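Local structure of thermostable monoacylglycerol lipase (Bacillus, 4LHE) at residues A[3-8]-A[62-67]; A[19-24]-A[88-93]; A[106-111]-A[179-184]; A[195-200]-A[223-228]. The protein hydrolyses monoacylglycerols, probably releasing glycerol and a free fatty acid through the serine-hydrolase chemistry of the alpha/beta hydrolase fold. All blocks are in the same frame, centred on the assembly; numbering follows the deposited sequence.

Interaction 4 (195-200 with 223-228) holds the histidine and aspartate of the probable catalytic triad beside a bound sulfate, which is also hydrogen-bonded to Ser97 OG. Interaction 2 (19-24 with 88-93) lies in the central sheet, on the other side of the chain's centre; its strand 90-96 runs on toward Ser97, and the nearest atoms of interactions 2 and 4 are about 14 Å apart. Interactions 2 and 3 touch: Leu24 CD2 packs at 3.6 Å on Leu106 CD2, joining sheet to helix 98-109. Interaction 1 (3-8 with 62-67) is a surface contact, its nearest atoms about 12 Å from those of interaction 4 and about 16 Å from those of interaction 2.

Interaction 1 (A[3-8]-A[62-67]); sequences EQYPVL and YEDMER
Two backbone amides of the N-terminal loop, those of Gln4 and Tyr5, are gripped by the carboxylate of Asp64 on the short helix 62-67. Gln4 N gives an almost straight bond to Asp64 OD1 (2.8 Å, 169°), arriving from above the carboxylate plane. Tyr5 N reaches Asp64 OD2 at 3.1 Å on its syn lone pair, though this bond is more bent. With CG beside its own backbone N, anti to the carbonyl carbon (chi1 -77°), Asp64 holds its carboxylate across to the loop. OD2 also accepts a bond from Thr60 OG1, just ahead of the helix.

The tyrosine side chain adds a second polar link: Tyr5 OH meets Glu63 OE1 at 2.5 Å, a short but weak hydrogen bond. Nonbonded contacts fill in around these bonds. The Tyr5 ring turns its edge to the Asp64 carboxylate, with CD1 of Tyr5 3.4 Å from OD1 of Asp64, while its stacking partner is His61. Farther along the helix, Gln4 OE1 lies over one face of the Arg67 guanidinium, 3.7 Å from NH2, the amide and guanidinium planes only 20° apart.

Glu3 turns its acid to Arg54 and Gly57. With two amides and a threonine hydroxyl on its oxygens, buried Asp64 is probably stabilised as a carboxylate, fastening the N-terminal loop to the helix by polar bonds rather than apolar packing.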
# COMPACT_ATOMS: atom_id res chain seq x y z
N GLU A 3 -19.39 -8.01 3.42
CA GLU A 3 -19.50 -6.57 3.62
C GLU A 3 -20.98 -6.19 3.75
O GLU A 3 -21.80 -6.51 2.87
CB GLU A 3 -18.81 -5.80 2.49
CG GLU A 3 -17.29 -5.93 2.48
CD GLU A 3 -16.63 -5.11 1.38
OE1 GLU A 3 -17.35 -4.61 0.49
OE2 GLU A 3 -15.38 -4.99 1.40
N GLN A 4 -21.30 -5.50 4.84
CA GLN A 4 -22.69 -5.20 5.18
C GLN A 4 -23.06 -3.78 4.76
O GLN A 4 -24.24 -3.41 4.72
CB GLN A 4 -22.88 -5.38 6.70
CG GLN A 4 -24.10 -6.20 7.13
CD GLN A 4 -24.17 -7.56 6.45
OE1 GLN A 4 -23.15 -8.24 6.28
NE2 GLN A 4 -25.37 -7.95 6.05
N TYR A 5 -22.04 -2.98 4.42
CA TYR A 5 -22.22 -1.56 4.12
C TYR A 5 -21.80 -1.21 2.69
O TYR A 5 -20.97 -1.91 2.11
CB TYR A 5 -21.44 -0.72 5.13
CG TYR A 5 -21.96 -0.83 6.53
CD1 TYR A 5 -21.50 -1.81 7.40
CD2 TYR A 5 -22.93 0.06 6.99
CE1 TYR A 5 -21.99 -1.91 8.70
CE2 TYR A 5 -23.43 -0.03 8.28
CZ TYR A 5 -22.96 -1.01 9.13
OH TYR A 5 -23.45 -1.09 10.41
N PRO A 6 -22.35 -0.13 2.12
CA PRO A 6 -22.05 0.24 0.74
C PRO A 6 -20.75 1.06 0.59
O PRO A 6 -20.25 1.62 1.56
CB PRO A 6 -23.26 1.10 0.36
CG PRO A 6 -23.62 1.80 1.64
CD PRO A 6 -23.31 0.81 2.75
N VAL A 7 -20.21 1.13 -0.63
CA VAL A 7 -18.93 1.80 -0.87
C VAL A 7 -19.06 3.33 -0.80
O VAL A 7 -19.94 3.90 -1.43
CB VAL A 7 -18.34 1.41 -2.25
CG1 VAL A 7 -17.03 2.14 -2.52
CG2 VAL A 7 -18.10 -0.10 -2.32
N LEU A 8 -18.17 3.97 -0.04
CA LEU A 8 -18.15 5.42 0.10
C LEU A 8 -17.89 6.05 -1.25
O LEU A 8 -17.16 5.48 -2.08
CB LEU A 8 -17.05 5.86 1.07
CG LEU A 8 -17.42 6.21 2.52
CD1 LEU A 8 -18.75 5.62 2.89
CD2 LEU A 8 -16.34 5.75 3.50
N TYR A 62 -16.30 0.89 9.40
CA TYR A 62 -15.28 0.20 10.19
C TYR A 62 -15.73 -1.16 10.75
O TYR A 62 -14.90 -1.99 11.12
CB TYR A 62 -14.69 1.09 11.30
CG TYR A 62 -15.71 1.68 12.25
CD1 TYR A 62 -16.40 0.88 13.15
CD2 TYR A 62 -15.95 3.05 12.27
CE1 TYR A 62 -17.30 1.42 14.03
CE2 TYR A 62 -16.86 3.60 13.15
CZ TYR A 62 -17.54 2.78 14.02
OH TYR A 62 -18.45 3.30 14.90
N GLU A 63 -17.04 -1.40 10.79
CA GLU A 63 -17.57 -2.69 11.23
C GLU A 63 -17.29 -3.79 10.21
O GLU A 63 -16.98 -4.93 10.57
CB GLU A 63 -19.07 -2.59 11.49
CG GLU A 63 -19.43 -2.06 12.86
CD GLU A 63 -20.87 -1.62 12.91
OE1 GLU A 63 -21.36 -1.16 11.86
OE2 GLU A 63 -21.50 -1.75 13.98
N ASP A 64 -17.41 -3.44 8.93
CA ASP A 64 -17.00 -4.32 7.84
C ASP A 64 -15.52 -4.65 7.99
O ASP A 64 -15.13 -5.82 7.97
CB ASP A 64 -17.24 -3.63 6.49
CG ASP A 64 -18.70 -3.65 6.08
OD1 ASP A 64 -19.49 -4.42 6.68
OD2 ASP A 64 -19.07 -2.90 5.16
N MET A 65 -14.70 -3.61 8.12
CA MET A 65 -13.28 -3.77 8.39
C MET A 65 -13.01 -4.75 9.54
O MET A 65 -12.13 -5.61 9.44
CB MET A 65 -12.70 -2.40 8.76
CG MET A 65 -11.32 -2.46 9.32
SD MET A 65 -10.12 -2.35 8.00
CE MET A 65 -8.69 -1.85 8.94
N GLU A 66 -13.78 -4.63 10.61
CA GLU A 66 -13.56 -5.40 11.83
C GLU A 66 -13.62 -6.92 11.62
O GLU A 66 -12.87 -7.67 12.25
CB GLU A 66 -14.58 -5.00 12.90
CG GLU A 66 -14.48 -5.82 14.16
CD GLU A 66 -15.25 -5.22 15.30
OE1 GLU A 66 -16.37 -4.70 15.09
OE2 GLU A 66 -14.71 -5.27 16.42
N ARG A 67 -14.50 -7.37 10.73
CA ARG A 67 -14.67 -8.82 10.55
C ARG A 67 -13.70 -9.44 9.53
O ARG A 67 -13.58 -10.66 9.46
CB ARG A 67 -16.13 -9.18 10.22
CG ARG A 67 -16.62 -8.79 8.84
CD ARG A 67 -17.88 -9.58 8.42
NE ARG A 67 -19.13 -9.03 8.96
CZ ARG A 67 -20.31 -9.67 8.94
NH1 ARG A 67 -20.41 -10.89 8.42
NH2 ARG A 67 -21.39 -9.08 9.45

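Interaction 2 (A[19-24]-A[88-93]); sequences GPVGVL and CQTIFV
The central, mostly parallel sheet of the alpha/beta hydrolase fold pairs strand 21-26 with strand 90-96 here, and the contact catches the two neighbours where they begin. The axes of segments 21-24 and 90-93 approach to 4.7 Å at a signed crossing angle of -23°, and Val21, Gly22, Val23 and Leu24 lie opposite Thr90, Ile91, Phe92 and Val93. Bonds pass back and forth as parallel strands require: Gly22 N to Thr90 O (2.9 Å), Phe92 N to Gly22 O, and Leu24 N to Phe92 O. Ahead of them Pro20 O takes Gln89 N at 3.0 Å and more weakly Thr90 N.

One face of the sheet carries Val21, Val23, Thr90 and Phe92. Val21 CG1, anti to its backbone N (chi1 -178°), comes up to the edge of the Phe92 ring, 3.7 Å from CE2; Phe245 meets that ring as well. Thr90 sends its hydroxyl to Ala249 O. The other face holds Leu24, Ile91 and Val93. Leu24 and Val93 run alongside each other, with CD2 of Leu24 4.0 Å from CG1 of Val93, and helices 70-87 and 98-109 cover Leu24. At the start of the pairing the sulfur of Cys88 rests against the backbone of Gly22, Cys88 SG lying 3.6 Å from Gly22 CA.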
# COMPACT_ATOMS: atom_id res chain seq x y z
N GLY A 19 -1.86 -0.96 -22.40
CA GLY A 19 -0.78 -1.65 -23.07
C GLY A 19 -0.49 -2.86 -22.21
O GLY A 19 -1.09 -3.04 -21.15
N PRO A 20 0.47 -3.68 -22.65
CA PRO A 20 0.81 -5.00 -22.10
C PRO A 20 1.62 -4.91 -20.82
O PRO A 20 1.84 -5.94 -20.18
CB PRO A 20 1.67 -5.61 -23.21
CG PRO A 20 2.37 -4.43 -23.79
CD PRO A 20 1.32 -3.34 -23.81
N VAL A 21 2.05 -3.71 -20.43
CA VAL A 21 2.64 -3.53 -19.12
C VAL A 21 1.57 -3.09 -18.10
O VAL A 21 0.80 -2.16 -18.37
CB VAL A 21 3.78 -2.52 -19.15
CG1 VAL A 21 4.40 -2.42 -17.76
CG2 VAL A 21 4.84 -2.96 -20.15
N GLY A 22 1.54 -3.74 -16.94
CA GLY A 22 0.51 -3.48 -15.94
C GLY A 22 1.03 -2.93 -14.63
O GLY A 22 2.14 -3.26 -14.20
N VAL A 23 0.24 -2.08 -13.99
CA VAL A 23 0.58 -1.63 -12.65
C VAL A 23 -0.57 -1.93 -11.68
O VAL A 23 -1.71 -1.48 -11.89
CB VAL A 23 0.91 -0.12 -12.59
CG1 VAL A 23 1.42 0.22 -11.21
CG2 VAL A 23 1.97 0.24 -13.61
N LEU A 24 -0.26 -2.69 -10.64
CA LEU A 24 -1.20 -2.94 -9.53
C LEU A 24 -0.90 -1.91 -8.45
O LEU A 24 0.26 -1.78 -8.03
CB LEU A 24 -0.94 -4.35 -8.97
CG LEU A 24 -1.82 -4.82 -7.82
CD1 LEU A 24 -3.22 -4.93 -8.31
CD2 LEU A 24 -1.34 -6.16 -7.27
N CYS A 88 -1.72 -8.69 -19.07
CA CYS A 88 -0.40 -8.08 -19.22
C CYS A 88 0.68 -9.13 -19.14
O CYS A 88 0.50 -10.15 -18.49
CB CYS A 88 -0.17 -7.06 -18.11
SG CYS A 88 -1.38 -5.72 -18.07
N GLN A 89 1.81 -8.87 -19.79
CA GLN A 89 2.91 -9.81 -19.70
C GLN A 89 4.05 -9.28 -18.85
O GLN A 89 5.06 -9.95 -18.66
CB GLN A 89 3.40 -10.23 -21.09
CG GLN A 89 3.41 -9.13 -22.09
CD GLN A 89 2.44 -9.40 -23.22
OE1 GLN A 89 1.46 -10.13 -23.04
NE2 GLN A 89 2.72 -8.84 -24.39
N THR A 90 3.87 -8.07 -18.34
CA THR A 90 4.81 -7.47 -17.40
C THR A 90 3.98 -6.86 -16.27
O THR A 90 2.97 -6.18 -16.52
CB THR A 90 5.64 -6.37 -18.09
OG1 THR A 90 6.22 -6.89 -19.30
CG2 THR A 90 6.75 -5.85 -17.18
N ILE A 91 4.38 -7.10 -15.03
CA ILE A 91 3.60 -6.57 -13.91
C ILE A 91 4.50 -5.86 -12.92
O ILE A 91 5.53 -6.39 -12.51
CB ILE A 91 2.81 -7.70 -13.23
CG1 ILE A 91 1.67 -8.18 -14.13
CG2 ILE A 91 2.29 -7.25 -11.91
CD1 ILE A 91 0.86 -9.33 -13.56
N PHE A 92 4.12 -4.63 -12.56
CA PHE A 92 4.75 -3.93 -11.45
C PHE A 92 3.73 -3.73 -10.34
O PHE A 92 2.53 -3.59 -10.62
CB PHE A 92 5.22 -2.56 -11.90
CG PHE A 92 6.29 -2.60 -12.92
CD1 PHE A 92 7.57 -3.00 -12.57
CD2 PHE A 92 6.01 -2.22 -14.23
CE1 PHE A 92 8.59 -3.03 -13.54
CE2 PHE A 92 7.01 -2.25 -15.19
CZ PHE A 92 8.30 -2.65 -14.84
N VAL A 93 4.21 -3.68 -9.10
CA VAL A 93 3.31 -3.46 -7.97
C VAL A 93 3.81 -2.25 -7.16
O VAL A 93 5.02 -2.08 -6.99
CB VAL A 93 3.20 -4.74 -7.09
CG1 VAL A 93 2.11 -4.58 -6.02
CG2 VAL A 93 2.90 -5.98 -8.00

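Interaction 3 (A[106-111]-A[179-184]); sequences LAEHHP and AKLDRI
The side chain of Glu108, near the end of helix 98-109, lies against the backbone of Lys180 and the side chain of Ile184, in the link between helix 164-179 and strand 188-193. Its CG is anti to the carbonyl carbon (chi1 -67°), and beyond CG the chain is extended, crossing Lys180 at about a right angle. CG of Glu108 sits 3.1 Å from Lys180 O and 3.5 Å from CG1 of Ile184. The carboxylate finds no hydrogen bond across the contact. Glu108 OE2 lies 3.2 Å from Lys180 O, both of them acceptors, and Leu181 N is near but badly aligned for a bond. On the other branch, Glu108 OE1 rests 3.4 Å from Lys180 CB.

The two basic side chains of 179-184 do not answer this acid. Lys180 starts toward the helix, but its amine swings off from the acid; Arg183 turns at chi2 (-86°) and pairs its NH1 with Asp182 OD2 in a salt bridge at 2.8 Å. What remains of Arg183 at the interface is CB, which packs 3.7 Å from Glu108 O.

Ile184 supplies the apolar side. Its CG1 comes to 3.8 Å from Ala107 CB, and Ile116 of strand 115-119 touches both Ala107 and Ile184. The 3-10 turn 181-183 is closed by Arg183 N to Lys180 O and Ile184 N to Leu181 O. Helix-end packing against the connection that leads into strand 188-193, the sheet neighbour of 115-119, fits the layered alpha/beta hydrolase fold, in which helix 98-109 follows the probable nucleophile elbow.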
# COMPACT_ATOMS: atom_id res chain seq x y z
N LEU A 106 3.32 -9.78 -1.96
CA LEU A 106 3.02 -10.34 -3.27
C LEU A 106 4.29 -10.67 -4.04
O LEU A 106 4.34 -11.67 -4.78
CB LEU A 106 2.16 -9.37 -4.07
CG LEU A 106 0.95 -9.94 -4.79
CD1 LEU A 106 -0.13 -10.26 -3.79
CD2 LEU A 106 0.46 -8.94 -5.82
N ALA A 107 5.32 -9.84 -3.88
CA ALA A 107 6.59 -10.08 -4.54
C ALA A 107 7.21 -11.37 -3.99
O ALA A 107 7.82 -12.16 -4.73
CB ALA A 107 7.53 -8.88 -4.35
N GLU A 108 7.05 -11.60 -2.68
CA GLU A 108 7.51 -12.83 -2.03
C GLU A 108 6.84 -14.09 -2.58
O GLU A 108 7.42 -15.18 -2.55
CB GLU A 108 7.29 -12.74 -0.51
CG GLU A 108 8.17 -11.71 0.15
CD GLU A 108 7.71 -11.33 1.53
OE1 GLU A 108 6.70 -11.89 2.00
OE2 GLU A 108 8.36 -10.49 2.16
N HIS A 109 5.61 -13.96 -3.07
CA HIS A 109 4.85 -15.11 -3.53
C HIS A 109 4.86 -15.29 -5.05
O HIS A 109 4.55 -16.37 -5.55
CB HIS A 109 3.41 -15.05 -3.01
CG HIS A 109 3.28 -15.35 -1.55
ND1 HIS A 109 3.95 -14.64 -0.58
CD2 HIS A 109 2.54 -16.28 -0.90
CE1 HIS A 109 3.64 -15.13 0.61
NE2 HIS A 109 2.79 -16.12 0.44
N HIS A 110 5.20 -14.22 -5.77
CA HIS A 110 5.26 -14.26 -7.23
C HIS A 110 6.52 -13.55 -7.79
O HIS A 110 6.45 -12.38 -8.16
CB HIS A 110 4.03 -13.55 -7.86
CG HIS A 110 2.69 -14.06 -7.40
ND1 HIS A 110 2.07 -15.15 -7.97
CD2 HIS A 110 1.83 -13.57 -6.47
CE1 HIS A 110 0.89 -15.34 -7.38
NE2 HIS A 110 0.73 -14.40 -6.47
N PRO A 111 7.67 -14.25 -7.85
CA PRO A 111 8.78 -13.55 -8.53
C PRO A 111 8.69 -13.39 -10.07
O PRO A 111 9.66 -12.96 -10.69
CB PRO A 111 10.02 -14.36 -8.11
CG PRO A 111 9.50 -15.61 -7.45
CD PRO A 111 8.15 -15.27 -6.90
N ALA A 179 9.51 -11.46 7.65
CA ALA A 179 10.20 -12.74 7.74
C ALA A 179 10.66 -13.23 6.37
O ALA A 179 11.72 -13.86 6.24
CB ALA A 179 9.30 -13.78 8.40
N LYS A 180 9.86 -12.95 5.35
CA LYS A 180 10.10 -13.51 4.04
C LYS A 180 10.66 -12.54 3.01
O LYS A 180 10.53 -12.80 1.82
CB LYS A 180 8.80 -14.12 3.49
CG LYS A 180 8.24 -15.27 4.31
CD LYS A 180 9.07 -16.53 4.11
CE LYS A 180 9.83 -16.93 5.37
NZ LYS A 180 9.04 -17.85 6.25
N LEU A 181 11.30 -11.45 3.44
CA LEU A 181 11.87 -10.46 2.51
C LEU A 181 12.85 -11.07 1.51
O LEU A 181 12.85 -10.73 0.32
CB LEU A 181 12.54 -9.31 3.28
CG LEU A 181 11.55 -8.35 3.95
CD1 LEU A 181 12.23 -7.27 4.77
CD2 LEU A 181 10.63 -7.72 2.89
N ASP A 182 13.66 -12.00 1.99
CA ASP A 182 14.65 -12.71 1.18
C ASP A 182 14.07 -13.39 -0.06
O ASP A 182 14.79 -13.68 -1.02
CB ASP A 182 15.35 -13.74 2.07
CG ASP A 182 14.36 -14.63 2.79
OD1 ASP A 182 13.91 -14.26 3.91
OD2 ASP A 182 14.01 -15.70 2.24
N ARG A 183 12.76 -13.65 -0.05
CA ARG A 183 12.07 -14.23 -1.21
C ARG A 183 11.97 -13.25 -2.39
O ARG A 183 11.72 -13.66 -3.53
CB ARG A 183 10.66 -14.69 -0.83
CG ARG A 183 10.55 -15.56 0.45
CD ARG A 183 10.78 -17.05 0.18
NE ARG A 183 10.37 -17.90 1.31
CZ ARG A 183 11.20 -18.38 2.23
NH1 ARG A 183 12.50 -18.10 2.18
NH2 ARG A 183 10.73 -19.15 3.22
N ILE A 184 12.14 -11.96 -2.11
CA ILE A 184 11.99 -10.92 -3.13
C ILE A 184 13.27 -10.72 -3.93
O ILE A 184 14.30 -10.35 -3.37
CB ILE A 184 11.57 -9.57 -2.51
CG1 ILE A 184 10.24 -9.71 -1.77
CG2 ILE A 184 11.42 -8.52 -3.58
CD1 ILE A 184 9.80 -8.42 -1.04

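Interaction 4 (A[195-200]-A[223-228]); sequences EDHVVP and NSYHVA. With SO4 (sulfate ion), chain D.
His226 ND1 donates to Asp196 OD2 in a short bond of 2.5 Å (164°). The oxygen lies close to the imidazole plane and is approached on its syn side, 26° out of the carboxylate plane. On the other nitrogen, His226 NE2 donates to O3 of a sulfate at 2.8 Å. Asp196 and His226 extend in the same direction, each with CG anti to its own backbone N, their flat groups well turned from one another. Val198 covers one face of the imidazole by a CH-pi contact, its CB standing 3.8 Å from the His226 ring centroid, and CG2 of Val199 touches CE1 of His226 at 3.5 Å.

The second shell fixes both partners. Asp196 OD1 accepts Val198 N and Val199 N, both at 2.7 Å, the first closing an Asx turn, the second completing an Asx motif; together they hold the carboxylate's rotation. His226 N is hydrogen-bonded to Asp148 OD2, of the same carboxylate that holds His197 ND1. His197 directs an edge at the face of Tyr225, CE1 lying over the ring centre and the planes at 68°. Farther out, a water takes Glu195 N and gives to Ser224 O, bridging the two loops.

Ser97 touches His226 and bonds to the same sulfate, an ion probably from the crystallisation liquor. The geometry is consistent with a Ser-His-Asp triad, in which Asp196 would orient the imidazole to relay a proton from Ser97.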
# COMPACT_ATOMS: atom_id res chain seq x y z
N GLU A 195 9.61 12.82 7.07
CA GLU A 195 8.73 13.19 8.17
C GLU A 195 7.46 12.33 8.26
O GLU A 195 6.39 12.85 8.58
CB GLU A 195 8.40 14.68 8.09
CG GLU A 195 9.63 15.60 8.17
CD GLU A 195 9.27 17.09 8.27
OE1 GLU A 195 8.67 17.49 9.30
OE2 GLU A 195 9.60 17.85 7.33
N ASP A 196 7.59 11.04 7.98
CA ASP A 196 6.51 10.10 8.28
C ASP A 196 6.39 10.02 9.81
O ASP A 196 7.38 9.72 10.48
CB ASP A 196 6.85 8.71 7.73
CG ASP A 196 5.64 7.77 7.68
OD1 ASP A 196 4.90 7.71 8.68
OD2 ASP A 196 5.44 7.10 6.63
N HIS A 197 5.19 10.30 10.33
CA HIS A 197 4.90 10.22 11.77
C HIS A 197 4.06 8.99 12.12
O HIS A 197 3.54 8.89 13.23
CB HIS A 197 4.15 11.47 12.28
CG HIS A 197 4.71 12.78 11.78
ND1 HIS A 197 4.04 13.57 10.87
CD2 HIS A 197 5.85 13.43 12.09
CE1 HIS A 197 4.76 14.66 10.63
NE2 HIS A 197 5.86 14.60 11.35
N VAL A 198 3.92 8.07 11.16
CA VAL A 198 3.13 6.85 11.36
C VAL A 198 4.00 5.61 11.27
O VAL A 198 4.02 4.78 12.18
CB VAL A 198 1.98 6.73 10.34
CG1 VAL A 198 1.22 5.43 10.54
CG2 VAL A 198 1.05 7.92 10.46
N VAL A 199 4.72 5.48 10.15
CA VAL A 199 5.64 4.37 9.91
C VAL A 199 7.06 4.93 9.98
O VAL A 199 7.38 5.89 9.29
CB VAL A 199 5.39 3.72 8.52
CG1 VAL A 199 6.46 2.68 8.21
CG2 VAL A 199 4.01 3.08 8.48
N PRO A 200 7.90 4.36 10.86
CA PRO A 200 9.26 4.89 11.07
C PRO A 200 10.08 4.74 9.80
O PRO A 200 10.03 3.67 9.19
CB PRO A 200 9.83 3.97 12.16
CG PRO A 200 8.60 3.37 12.86
CD PRO A 200 7.59 3.22 11.75
N ASN A 223 9.26 16.69 1.29
CA ASN A 223 8.15 17.62 1.55
C ASN A 223 6.82 16.90 1.82
O ASN A 223 5.76 17.43 1.51
CB ASN A 223 8.00 18.60 0.38
CG ASN A 223 7.30 19.90 0.79
OD1 ASN A 223 7.17 20.22 1.98
ND2 ASN A 223 6.85 20.67 -0.21
N SER A 224 6.88 15.70 2.38
CA SER A 224 5.66 14.92 2.58
C SER A 224 5.65 14.22 3.92
O SER A 224 6.69 13.80 4.41
CB SER A 224 5.53 13.84 1.50
OG SER A 224 5.35 14.42 0.23
N TYR A 225 4.47 14.07 4.49
CA TYR A 225 4.32 13.20 5.64
C TYR A 225 3.81 11.85 5.15
O TYR A 225 3.79 11.58 3.94
CB TYR A 225 3.27 13.73 6.61
CG TYR A 225 3.57 15.08 7.23
CD1 TYR A 225 4.86 15.59 7.23
CD2 TYR A 225 2.55 15.83 7.80
CE1 TYR A 225 5.12 16.84 7.80
CE2 TYR A 225 2.80 17.07 8.37
CZ TYR A 225 4.08 17.56 8.37
OH TYR A 225 4.32 18.80 8.93
N HIS A 226 3.39 11.01 6.09
CA HIS A 226 3.03 9.63 5.78
C HIS A 226 2.26 9.36 4.48
O HIS A 226 2.65 8.48 3.70
CB HIS A 226 2.24 9.02 6.92
CG HIS A 226 1.96 7.56 6.74
ND1 HIS A 226 2.95 6.64 6.48
CD2 HIS A 226 0.80 6.86 6.80
CE1 HIS A 226 2.42 5.43 6.39
NE2 HIS A 226 1.11 5.54 6.58
N VAL A 227 1.16 10.07 4.29
CA VAL A 227 0.28 9.83 3.14
C VAL A 227 0.86 10.50 1.89
O VAL A 227 0.25 11.40 1.32
CB VAL A 227 -1.12 10.37 3.39
CG1 VAL A 227 -2.10 9.86 2.31
CG2 VAL A 227 -1.59 9.94 4.76
N ALA A 228 2.05 10.05 1.49
CA ALA A 228 2.87 10.74 0.50
C ALA A 228 2.24 10.81 -0.91
O ALA A 228 2.52 11.71 -1.69
CB ALA A 228 4.26 10.08 0.45
S SO4 D . -2.01 3.40 6.26
O1 SO4 D . -3.37 3.35 6.78
O2 SO4 D . -1.98 4.22 5.03
O3 SO4 D . -1.14 4.03 7.26
O4 SO4 D . -1.57 2.03 6.03
O HOH W 1 9.41 14.53 4.34